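Local atomic coordinates of thioredoxin-like fold domain-containing protein (Enterococcus faecalis, PDB entry 1Z6M), a protein that is of unknown function but has a thioredoxin-like fold and probably acts as a thiol-disulfide oxidoreductase or a related redox protein. Residues 66-71 with 96-101; 9-14 with 157-162; 33-38 with 44-49. All blocks are in the same frame, centred on the assembly; numbering follows the deposited sequence.

Interaction 1. Residues 66-71 with 96-101; sequences IKLFDK and SALHKM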
loop_
_atom_site.group_PDB
_atom_site.type_symbol
_atom_site.label_atom_id
_atom_site.label_comp_id
_atom_site.label_asym_id
_atom_site.label_seq_id
_atom_site.Cartn_x
_atom_site.Cartn_y
_atom_site.Cartn_z
ATOM N N ILE A 66 -4.816 3.080 -1.171
ATOM C CA ILE A 66 -3.809 2.120 -0.751
ATOM C C ILE A 66 -4.421 0.724 -0.752
ATOM O O ILE A 66 -5.388 0.461 -0.011
ATOM C CB ILE A 66 -3.206 2.508 0.617
ATOM C CG1 ILE A 66 -2.512 3.879 0.517
ATOM C CG2 ILE A 66 -2.210 1.443 1.093
ATOM C CD1 ILE A 66 -2.174 4.507 1.865
ATOM N N LYS A 67 -3.858 -0.131 -1.598
ATOM C CA LYS A 67 -4.358 -1.476 -1.838
ATOM C C LYS A 67 -3.411 -2.470 -1.198
ATOM O O LYS A 67 -2.305 -2.687 -1.697
ATOM C CB LYS A 67 -4.510 -1.711 -3.343
ATOM C CG LYS A 67 -5.543 -0.740 -3.941
ATOM C CD LYS A 67 -5.668 -0.872 -5.439
ATOM C CE LYS A 67 -6.589 0.193 -6.028
ATOM N NZ LYS A 67 -8.056 -0.141 -5.911
ATOM N N LEU A 68 -3.853 -3.049 -0.087
ATOM C CA LEU A 68 -3.017 -3.982 0.676
ATOM C C LEU A 68 -3.125 -5.353 0.033
ATOM O O LEU A 68 -4.162 -6.018 0.114
ATOM C CB LEU A 68 -3.412 -3.980 2.154
ATOM C CG LEU A 68 -3.269 -2.606 2.825
ATOM C CD1 LEU A 68 -3.671 -2.714 4.282
ATOM C CD2 LEU A 68 -1.868 -2.036 2.714
ATOM N N PHE A 69 -2.047 -5.720 -0.656
ATOM C CA PHE A 69 -1.995 -6.881 -1.539
ATOM C C PHE A 69 -1.422 -8.054 -0.741
ATOM O O PHE A 69 -0.207 -8.103 -0.459
ATOM C CB PHE A 69 -1.082 -6.488 -2.715
ATOM C CG PHE A 69 -1.067 -7.430 -3.906
ATOM C CD1 PHE A 69 -1.773 -8.631 -3.943
ATOM C CD2 PHE A 69 -0.269 -7.098 -5.001
ATOM C CE1 PHE A 69 -1.687 -9.463 -5.076
ATOM C CE2 PHE A 69 -0.188 -7.915 -6.111
ATOM C CZ PHE A 69 -0.892 -9.108 -6.148
ATOM N N ASP A 70 -2.295 -8.991 -0.345
ATOM C CA ASP A 70 -1.802 -10.233 0.298
ATOM C C ASP A 70 -1.079 -11.069 -0.748
ATOM O O ASP A 70 -1.608 -11.291 -1.846
ATOM C CB ASP A 70 -2.881 -11.109 0.970
ATOM C CG ASP A 70 -3.642 -10.395 2.093
ATOM O OD1 ASP A 70 -3.408 -9.184 2.390
ATOM O OD2 ASP A 70 -4.475 -11.096 2.727
ATOM N N LYS A 71 0.113 -11.552 -0.403
ATOM C CA LYS A 71 0.986 -12.196 -1.376
ATOM C C LYS A 71 1.342 -13.597 -0.931
ATOM O O LYS A 71 1.232 -13.926 0.245
ATOM C CB LYS A 71 2.271 -11.380 -1.553
ATOM C CG LYS A 71 2.091 -10.010 -2.189
ATOM C CD LYS A 71 1.675 -10.080 -3.654
ATOM C CE LYS A 71 2.775 -10.590 -4.558
ATOM N NZ LYS A 71 2.189 -11.061 -5.834
ATOM N N SER A 96 -1.813 5.717 10.181
ATOM C CA SER A 96 -0.925 5.718 11.341
ATOM C C SER A 96 -0.463 4.301 11.668
ATOM O O SER A 96 0.705 4.063 11.965
ATOM C CB SER A 96 -1.616 6.343 12.558
ATOM O OG SER A 96 -0.792 6.267 13.716
ATOM N N ALA A 97 -1.396 3.357 11.611
ATOM C CA ALA A 97 -1.073 1.963 11.838
ATOM C C ALA A 97 -0.075 1.451 10.799
ATOM O O ALA A 97 0.868 0.763 11.153
ATOM C CB ALA A 97 -2.339 1.114 11.846
ATOM N N LEU A 98 -0.277 1.781 9.525
ATOM C CA LEU A 98 0.680 1.387 8.494
ATOM C C LEU A 98 2.063 1.934 8.798
ATOM O O LEU A 98 3.063 1.229 8.665
ATOM C CB LEU A 98 0.239 1.875 7.118
ATOM C CG LEU A 98 -0.962 1.152 6.515
ATOM C CD1 LEU A 98 -1.372 1.869 5.229
ATOM C CD2 LEU A 98 -0.679 -0.326 6.252
ATOM N N HIS A 99 2.126 3.191 9.229
ATOM C CA HIS A 99 3.404 3.775 9.611
ATOM C C HIS A 99 4.074 3.005 10.741
ATOM O O HIS A 99 5.277 2.786 10.708
ATOM C CB HIS A 99 3.255 5.249 9.974
ATOM C CG HIS A 99 2.982 6.123 8.796
ATOM N ND1 HIS A 99 2.307 7.318 8.899
ATOM C CD2 HIS A 99 3.277 5.970 7.484
ATOM C CE1 HIS A 99 2.206 7.870 7.701
ATOM N NE2 HIS A 99 2.791 7.074 6.823
ATOM N N LYS A 100 3.295 2.602 11.739
ATOM C CA LYS A 100 3.859 1.840 12.848
ATOM C C LYS A 100 4.287 0.442 12.411
ATOM O O LYS A 100 5.340 -0.044 12.838
ATOM C CB LYS A 100 2.887 1.771 14.025
ATOM C CG LYS A 100 2.933 2.975 14.948
ATOM C CD LYS A 100 2.141 2.701 16.217
ATOM C CE LYS A 100 1.740 3.983 16.924
ATOM N NZ LYS A 100 0.482 4.559 16.359
HETATM N N MSE A 101 3.475 -0.195 11.567
HETATM C CA MSE A 101 3.827 -1.505 11.008
HETATM C C MSE A 101 5.158 -1.442 10.248
HETATM O O MSE A 101 6.033 -2.290 10.433
HETATM C CB MSE A 101 2.712 -2.028 10.083
HETATM C CG MSE A 101 1.406 -2.394 10.771
HETATM SE SE MSE A 101 0.074 -2.742 9.525
HETATM C CE MSE A 101 -1.298 -3.071 10.679
#

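Interaction 2. Residues 9-14 with 157-162; sequences IDATKV and EYIFDE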
loop_
_atom_site.group_PDB
_atom_site.type_symbol
_atom_site.label_atom_id
_atom_site.label_comp_id
_atom_site.label_asym_id
_atom_site.label_seq_id
_atom_site.Cartn_x
_atom_site.Cartn_y
_atom_site.Cartn_z
ATOM N N ILE A 9 1.791 -4.359 -17.513
ATOM C CA ILE A 9 0.779 -3.845 -16.578
ATOM C C ILE A 9 -0.240 -3.037 -17.366
ATOM O O ILE A 9 0.121 -2.237 -18.244
ATOM C CB ILE A 9 1.406 -2.988 -15.454
ATOM C CG1 ILE A 9 2.218 -3.870 -14.493
ATOM C CG2 ILE A 9 0.331 -2.209 -14.702
ATOM C CD1 ILE A 9 3.124 -3.084 -13.542
ATOM N N ASP A 10 -1.509 -3.282 -17.069
ATOM C CA ASP A 10 -2.597 -2.548 -17.702
ATOM C C ASP A 10 -3.221 -1.596 -16.688
ATOM O O ASP A 10 -4.082 -1.980 -15.883
ATOM C CB ASP A 10 -3.632 -3.521 -18.287
ATOM C CG ASP A 10 -4.706 -2.825 -19.100
ATOM O OD1 ASP A 10 -4.783 -1.573 -19.063
ATOM O OD2 ASP A 10 -5.481 -3.543 -19.772
ATOM N N ALA A 11 -2.794 -0.336 -16.750
ATOM C CA ALA A 11 -3.215 0.681 -15.785
ATOM C C ALA A 11 -4.678 1.057 -15.963
ATOM O O ALA A 11 -5.230 1.771 -15.130
ATOM C CB ALA A 11 -2.321 1.921 -15.882
ATOM N N THR A 12 -5.322 0.584 -17.034
ATOM C CA THR A 12 -6.756 0.845 -17.181
ATOM C C THR A 12 -7.610 -0.090 -16.315
ATOM O O THR A 12 -8.803 0.151 -16.139
ATOM C CB THR A 12 -7.264 0.745 -18.648
ATOM O OG1 THR A 12 -7.264 -0.624 -19.074
ATOM C CG2 THR A 12 -6.426 1.608 -19.576
ATOM N N LYS A 13 -7.002 -1.139 -15.765
ATOM C CA LYS A 13 -7.747 -2.176 -15.046
ATOM C C LYS A 13 -7.723 -1.985 -13.537
ATOM O O LYS A 13 -8.306 -2.773 -12.795
ATOM C CB LYS A 13 -7.247 -3.586 -15.394
ATOM C CG LYS A 13 -7.272 -3.925 -16.861
ATOM C CD LYS A 13 -8.675 -4.004 -17.411
ATOM C CE LYS A 13 -8.672 -4.341 -18.908
ATOM N NZ LYS A 13 -8.339 -5.766 -19.196
ATOM N N VAL A 14 -7.039 -0.950 -13.080
ATOM C CA VAL A 14 -7.075 -0.604 -11.663
ATOM C C VAL A 14 -8.216 0.378 -11.428
ATOM O O VAL A 14 -8.713 0.999 -12.377
ATOM C CB VAL A 14 -5.715 -0.045 -11.162
ATOM C CG1 VAL A 14 -4.606 -1.087 -11.365
ATOM C CG2 VAL A 14 -5.350 1.263 -11.858
ATOM N N GLU A 157 -1.527 6.902 -16.377
ATOM C CA GLU A 157 -0.729 5.949 -17.175
ATOM C C GLU A 157 0.666 5.697 -16.604
ATOM O O GLU A 157 1.339 4.820 -17.077
ATOM C CB GLU A 157 -0.625 6.393 -18.643
ATOM C CG GLU A 157 -1.868 6.084 -19.496
ATOM C CD GLU A 157 -2.019 4.606 -19.912
ATOM O OE1 GLU A 157 -2.774 4.341 -20.866
ATOM O OE2 GLU A 157 -1.418 3.705 -19.288
ATOM N N TYR A 158 1.068 6.474 -15.612
ATOM C CA TYR A 158 2.413 6.402 -15.046
ATOM C C TYR A 158 2.508 5.309 -13.991
ATOM O O TYR A 158 1.735 5.303 -13.028
ATOM C CB TYR A 158 2.808 7.767 -14.475
ATOM C CG TYR A 158 2.796 8.828 -15.540
ATOM C CD1 TYR A 158 1.730 9.714 -15.653
ATOM C CD2 TYR A 158 3.832 8.910 -16.471
ATOM C CE1 TYR A 158 1.707 10.685 -16.655
ATOM C CE2 TYR A 158 3.820 9.872 -17.474
ATOM C CZ TYR A 158 2.752 10.756 -17.560
ATOM O OH TYR A 158 2.712 11.716 -18.549
ATOM N N ILE A 159 3.433 4.374 -14.191
ATOM C CA ILE A 159 3.590 3.206 -13.337
ATOM C C ILE A 159 5.025 3.222 -12.817
ATOM O O ILE A 159 5.974 3.275 -13.600
ATOM C CB ILE A 159 3.364 1.912 -14.148
ATOM C CG1 ILE A 159 1.979 1.898 -14.806
ATOM C CG2 ILE A 159 3.547 0.682 -13.271
ATOM C CD1 ILE A 159 1.868 0.921 -15.980
ATOM N N PHE A 160 5.194 3.214 -11.500
ATOM C CA PHE A 160 6.525 3.334 -10.929
ATOM C C PHE A 160 6.593 2.567 -9.616
ATOM O O PHE A 160 5.617 1.942 -9.208
ATOM C CB PHE A 160 6.937 4.814 -10.781
ATOM C CG PHE A 160 5.945 5.654 -10.027
ATOM C CD1 PHE A 160 6.110 5.877 -8.662
ATOM C CD2 PHE A 160 4.860 6.241 -10.684
ATOM C CE1 PHE A 160 5.205 6.668 -7.955
ATOM C CE2 PHE A 160 3.955 7.021 -9.992
ATOM C CZ PHE A 160 4.127 7.247 -8.627
ATOM N N ASP A 161 7.746 2.599 -8.960
ATOM C CA ASP A 161 7.930 1.854 -7.714
ATOM C C ASP A 161 8.858 2.629 -6.793
ATOM O O ASP A 161 9.037 3.835 -6.958
ATOM C CB ASP A 161 8.463 0.440 -8.010
ATOM C CG ASP A 161 9.819 0.448 -8.706
ATOM O OD1 ASP A 161 10.493 1.487 -8.692
ATOM O OD2 ASP A 161 10.218 -0.610 -9.233
ATOM N N GLU A 162 9.460 1.940 -5.833
ATOM C CA GLU A 162 10.309 2.581 -4.828
ATOM C C GLU A 162 11.534 3.279 -5.415
ATOM O O GLU A 162 12.146 4.110 -4.742
ATOM C CB GLU A 162 10.753 1.573 -3.765
ATOM C CG GLU A 162 11.859 0.575 -4.192
ATOM C CD GLU A 162 11.439 -0.451 -5.244
ATOM O OE1 GLU A 162 10.224 -0.693 -5.449
ATOM O OE2 GLU A 162 12.361 -1.033 -5.862
HETATM O O HOH W 1 -1.165 0.618 -18.900
#

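Interaction 3. Residues 33-38 with 44-49; sequences EFINVR and KWFEES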
loop_
_atom_site.group_PDB
_atom_site.type_symbol
_atom_site.label_atom_id
_atom_site.label_comp_id
_atom_site.label_asym_id
_atom_site.label_seq_id
_atom_site.Cartn_x
_atom_site.Cartn_y
_atom_site.Cartn_z
ATOM N N GLU A 33 -1.754 2.635 -4.920
ATOM C CA GLU A 33 -0.551 2.028 -4.349
ATOM C C GLU A 33 -0.819 0.588 -3.966
ATOM O O GLU A 33 -1.522 0.323 -2.981
ATOM C CB GLU A 33 -0.087 2.805 -3.101
ATOM C CG GLU A 33 0.036 4.291 -3.363
ATOM C CD GLU A 33 0.375 5.133 -2.154
ATOM O OE1 GLU A 33 1.157 4.708 -1.263
ATOM O OE2 GLU A 33 -0.129 6.266 -2.127
ATOM N N PHE A 34 -0.244 -0.345 -4.719
ATOM C CA PHE A 34 -0.283 -1.761 -4.355
ATOM C C PHE A 34 0.943 -2.047 -3.504
ATOM O O PHE A 34 2.079 -1.915 -3.967
ATOM C CB PHE A 34 -0.263 -2.656 -5.603
ATOM C CG PHE A 34 -1.551 -2.662 -6.378
ATOM C CD1 PHE A 34 -1.824 -1.666 -7.321
ATOM C CD2 PHE A 34 -2.504 -3.659 -6.162
ATOM C CE1 PHE A 34 -3.012 -1.678 -8.052
ATOM C CE2 PHE A 34 -3.688 -3.671 -6.873
ATOM C CZ PHE A 34 -3.948 -2.685 -7.812
ATOM N N ILE A 35 0.710 -2.415 -2.251
ATOM C CA ILE A 35 1.801 -2.622 -1.317
ATOM C C ILE A 35 1.536 -3.848 -0.443
ATOM O O ILE A 35 0.397 -4.312 -0.299
ATOM C CB ILE A 35 2.064 -1.394 -0.395
ATOM C CG1 ILE A 35 0.852 -1.098 0.472
ATOM C CG2 ILE A 35 2.521 -0.146 -1.200
ATOM C CD1 ILE A 35 1.173 -0.132 1.615
ATOM N N ASN A 36 2.605 -4.372 0.142
ATOM C CA ASN A 36 2.482 -5.355 1.208
ATOM C C ASN A 36 3.339 -4.828 2.354
ATOM O O ASN A 36 4.492 -4.442 2.151
ATOM C CB ASN A 36 2.942 -6.740 0.727
ATOM C CG ASN A 36 2.840 -7.803 1.809
ATOM O OD1 ASN A 36 3.534 -7.732 2.816
ATOM N ND2 ASN A 36 1.973 -8.798 1.598
ATOM N N VAL A 37 2.770 -4.767 3.550
ATOM C CA VAL A 37 3.433 -4.071 4.656
ATOM C C VAL A 37 4.655 -4.771 5.210
ATOM O O VAL A 37 5.388 -4.178 5.993
ATOM C CB VAL A 37 2.489 -3.679 5.826
ATOM C CG1 VAL A 37 1.437 -2.700 5.364
ATOM C CG2 VAL A 37 1.898 -4.915 6.528
ATOM N N ARG A 38 4.900 -6.019 4.804
ATOM C CA ARG A 38 6.163 -6.675 5.193
ATOM C C ARG A 38 7.293 -6.394 4.211
ATOM O O ARG A 38 8.454 -6.665 4.485
ATOM C CB ARG A 38 5.994 -8.187 5.369
ATOM C CG ARG A 38 7.078 -8.817 6.270
ATOM C CD ARG A 38 8.162 -9.525 5.492
ATOM N NE ARG A 38 9.273 -9.936 6.356
ATOM C CZ ARG A 38 10.296 -9.150 6.684
ATOM N NH1 ARG A 38 10.365 -7.909 6.229
ATOM N NH2 ARG A 38 11.258 -9.605 7.471
ATOM N N LYS A 44 10.547 1.333 1.885
ATOM C CA LYS A 44 11.332 2.400 1.267
ATOM C C LYS A 44 10.414 3.403 0.574
ATOM O O LYS A 44 10.564 4.617 0.739
ATOM C CB LYS A 44 12.342 1.809 0.278
ATOM C CG LYS A 44 13.210 2.831 -0.451
ATOM C CD LYS A 44 14.245 3.467 0.465
ATOM C CE LYS A 44 14.990 4.620 -0.200
ATOM N NZ LYS A 44 15.815 4.200 -1.364
ATOM N N TRP A 45 9.471 2.901 -0.226
ATOM C CA TRP A 45 8.481 3.771 -0.871
ATOM C C TRP A 45 7.771 4.645 0.165
ATOM O O TRP A 45 7.666 5.865 -0.002
ATOM C CB TRP A 45 7.461 2.941 -1.676
ATOM C CG TRP A 45 6.149 3.653 -1.912
ATOM C CD1 TRP A 45 4.932 3.323 -1.365
ATOM C CD2 TRP A 45 5.931 4.853 -2.680
ATOM N NE1 TRP A 45 3.971 4.218 -1.778
ATOM C CE2 TRP A 45 4.557 5.168 -2.574
ATOM C CE3 TRP A 45 6.757 5.678 -3.454
ATOM C CZ2 TRP A 45 3.988 6.271 -3.219
ATOM C CZ3 TRP A 45 6.179 6.772 -4.102
ATOM C CH2 TRP A 45 4.815 7.053 -3.979
ATOM N N PHE A 46 7.294 4.028 1.238
ATOM C CA PHE A 46 6.531 4.763 2.235
ATOM C C PHE A 46 7.361 5.835 2.928
ATOM O O PHE A 46 6.883 6.946 3.133
ATOM C CB PHE A 46 5.905 3.819 3.257
ATOM C CG PHE A 46 4.409 3.796 3.223
ATOM C CD1 PHE A 46 3.725 3.396 2.080
ATOM C CD2 PHE A 46 3.681 4.178 4.341
ATOM C CE1 PHE A 46 2.329 3.373 2.066
ATOM C CE2 PHE A 46 2.287 4.144 4.330
ATOM C CZ PHE A 46 1.620 3.752 3.182
ATOM N N GLU A 47 8.603 5.522 3.296
ATOM C CA GLU A 47 9.393 6.532 4.004
ATOM C C GLU A 47 9.829 7.675 3.074
ATOM O O GLU A 47 9.774 8.841 3.460
ATOM C CB GLU A 47 10.576 5.921 4.774
ATOM C CG GLU A 47 11.746 5.425 3.932
ATOM C CD GLU A 47 12.774 6.512 3.562
ATOM O OE1 GLU A 47 13.734 6.187 2.842
ATOM O OE2 GLU A 47 12.636 7.688 3.961
ATOM N N GLU A 48 10.243 7.355 1.844
ATOM C CA GLU A 48 10.840 8.373 0.985
ATOM C C GLU A 48 9.800 9.348 0.450
ATOM O O GLU A 48 10.139 10.489 0.126
ATOM C CB GLU A 48 11.624 7.730 -0.160
ATOM C CG GLU A 48 10.739 7.102 -1.219
ATOM C CD GLU A 48 11.476 6.218 -2.204
ATOM O OE1 GLU A 48 12.728 6.180 -2.191
ATOM O OE2 GLU A 48 10.784 5.542 -2.997
ATOM N N SER A 49 8.548 8.901 0.384
ATOM C CA SER A 49 7.445 9.723 -0.128
ATOM C C SER A 49 6.591 10.382 0.963
ATOM O O SER A 49 5.707 11.178 0.660
ATOM C CB SER A 49 6.545 8.879 -1.029
ATOM O OG SER A 49 5.837 7.913 -0.272
#

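Interaction 1. Residues 66-71 with 96-101
Where strand 62-68 of the thioredoxin-like sheet meets the helical region that follows it in the chain, L98 of helix 91-103 packs onto I66 and L68. The contact is small, about 110 Å² in all, buried and purely apolar. The two branches of L98 divide the work: CD1 lies against CG2 of I66 at 4.2 Å, and CD2 meets CD2 of L68 at 4.1 Å. I66 and L68 stand two residues apart on one face of the strand, so a single forked leucine can touch both. With chi1 of L98 at -72° and its CD1 continuing the chain in extended form (chi2 173°), the fork opens toward the strand with one methyl for each residue, and the two leucine side chains cross obliquely. I35 of the adjacent strand and V37 widen this apolar patch, the first against I66 and L68, the second against L98. K67 serves the other face of the sheet, where its NZ forms a salt bridge with E141 of helix 132-145. D70 uses both carboxylate oxygens, OD1 for ND1 of H83 and OD2 for NE2 of H84, and so ties the strand end to the region of helix 77-83. Helices inserted in the chain between strand 62-68 and helix 132-145, one of which packs here on the sheet, are consistent with the helical insertion of DsbA-like members of the thioredoxin superfamily.

Interaction 2. Residues 9-14 with 157-162
I9 and I159 lie alongside each other with their side chains running in opposite directions, so that the branch methyl of each faces the chain end of the other. CG2 of I9 is 3.7 Å from CD1 of I159, and CD1 of I9 is 3.8 Å from CG2 of I159. Both isoleucines keep CG1 anti to the carbonyl carbon (chi1 -70° in I9, -57° in I159), which turns CG2 to the far side from the backbone N. A11 adds its CB to the same patch, 4.3 Å from CD1 of I159. E157, bent at chi2, brings its carboxylate to the A11 side of the patch in one of its two conformers, so the place of that group is doubtful. A water accepts from A11 N at 2.9 Å and also lies within reach of I9 O. An Asx turn shapes the loop: OD1 of D10 takes both T12 N and T12 OG1 from the same face of its carboxylate. The N-terminal loop thus lies beside outermost strand 158-160, with A11 and V14 on I154 of strand 152-155 and K13 and V14 against helix 132-145.

Interaction 3. Residues 33-38 with 44-49
W45 carries the polar part of the contact: its indole NE1 donates to OE1 of E33 at 2.9 Å, with an N-H...O angle of 161°. The acceptor lies in the ring plane, whereas the N-H comes to OE1 from well above the carboxylate plane, the ring and carboxylate planes being 88° apart. E33 reaches it with an extended chain and gives OE2 to a salt bridge with R64, so each oxygen has a partner. Beside that bond CD1 of W45 rests 4.2 Å from CG2 of I35. F46 follows, its CE1 3.7 Å from CD1 of I35, the side chains crossing at about a right angle. Strand 29-35 and helix 40-58 open a beta-alpha-beta unit with strand 62-68; the axes of segments 33-35 and 44-49 run at 134° to each other. I35 also touches the C39/C42 pair at the start of this helix, a CxxC pattern consistent with a thioredoxin-type redox site. S49 closes over W45: its OG sits 3.6 Å above the indole, over the ring centre, and donates to W45 O at 2.8 Å, while S49 N approaches that carbonyl from the opposite face.

All three contacts reach one mixed sheet. Interactions 1 and 3 have centres about 8 Å apart and share neighbouring strands: K67 N bonds to E33 O and F69 N to I35 O, while L98 packs on V37. Interaction 2 lies at the sheet margin, its centre about 19 Å from interaction 1 and 15 Å from interaction 3, which it touches where F160 and E162 pack on W45. Along the chain interaction 3 closes before interaction 1 opens, and both are nested in the long loop closed by interaction 2. Central beta-alpha-beta unit, inserted helices and edge strand are thus joined through one sheet, with helix 40-58, which begins at the CxxC pattern, packed against it.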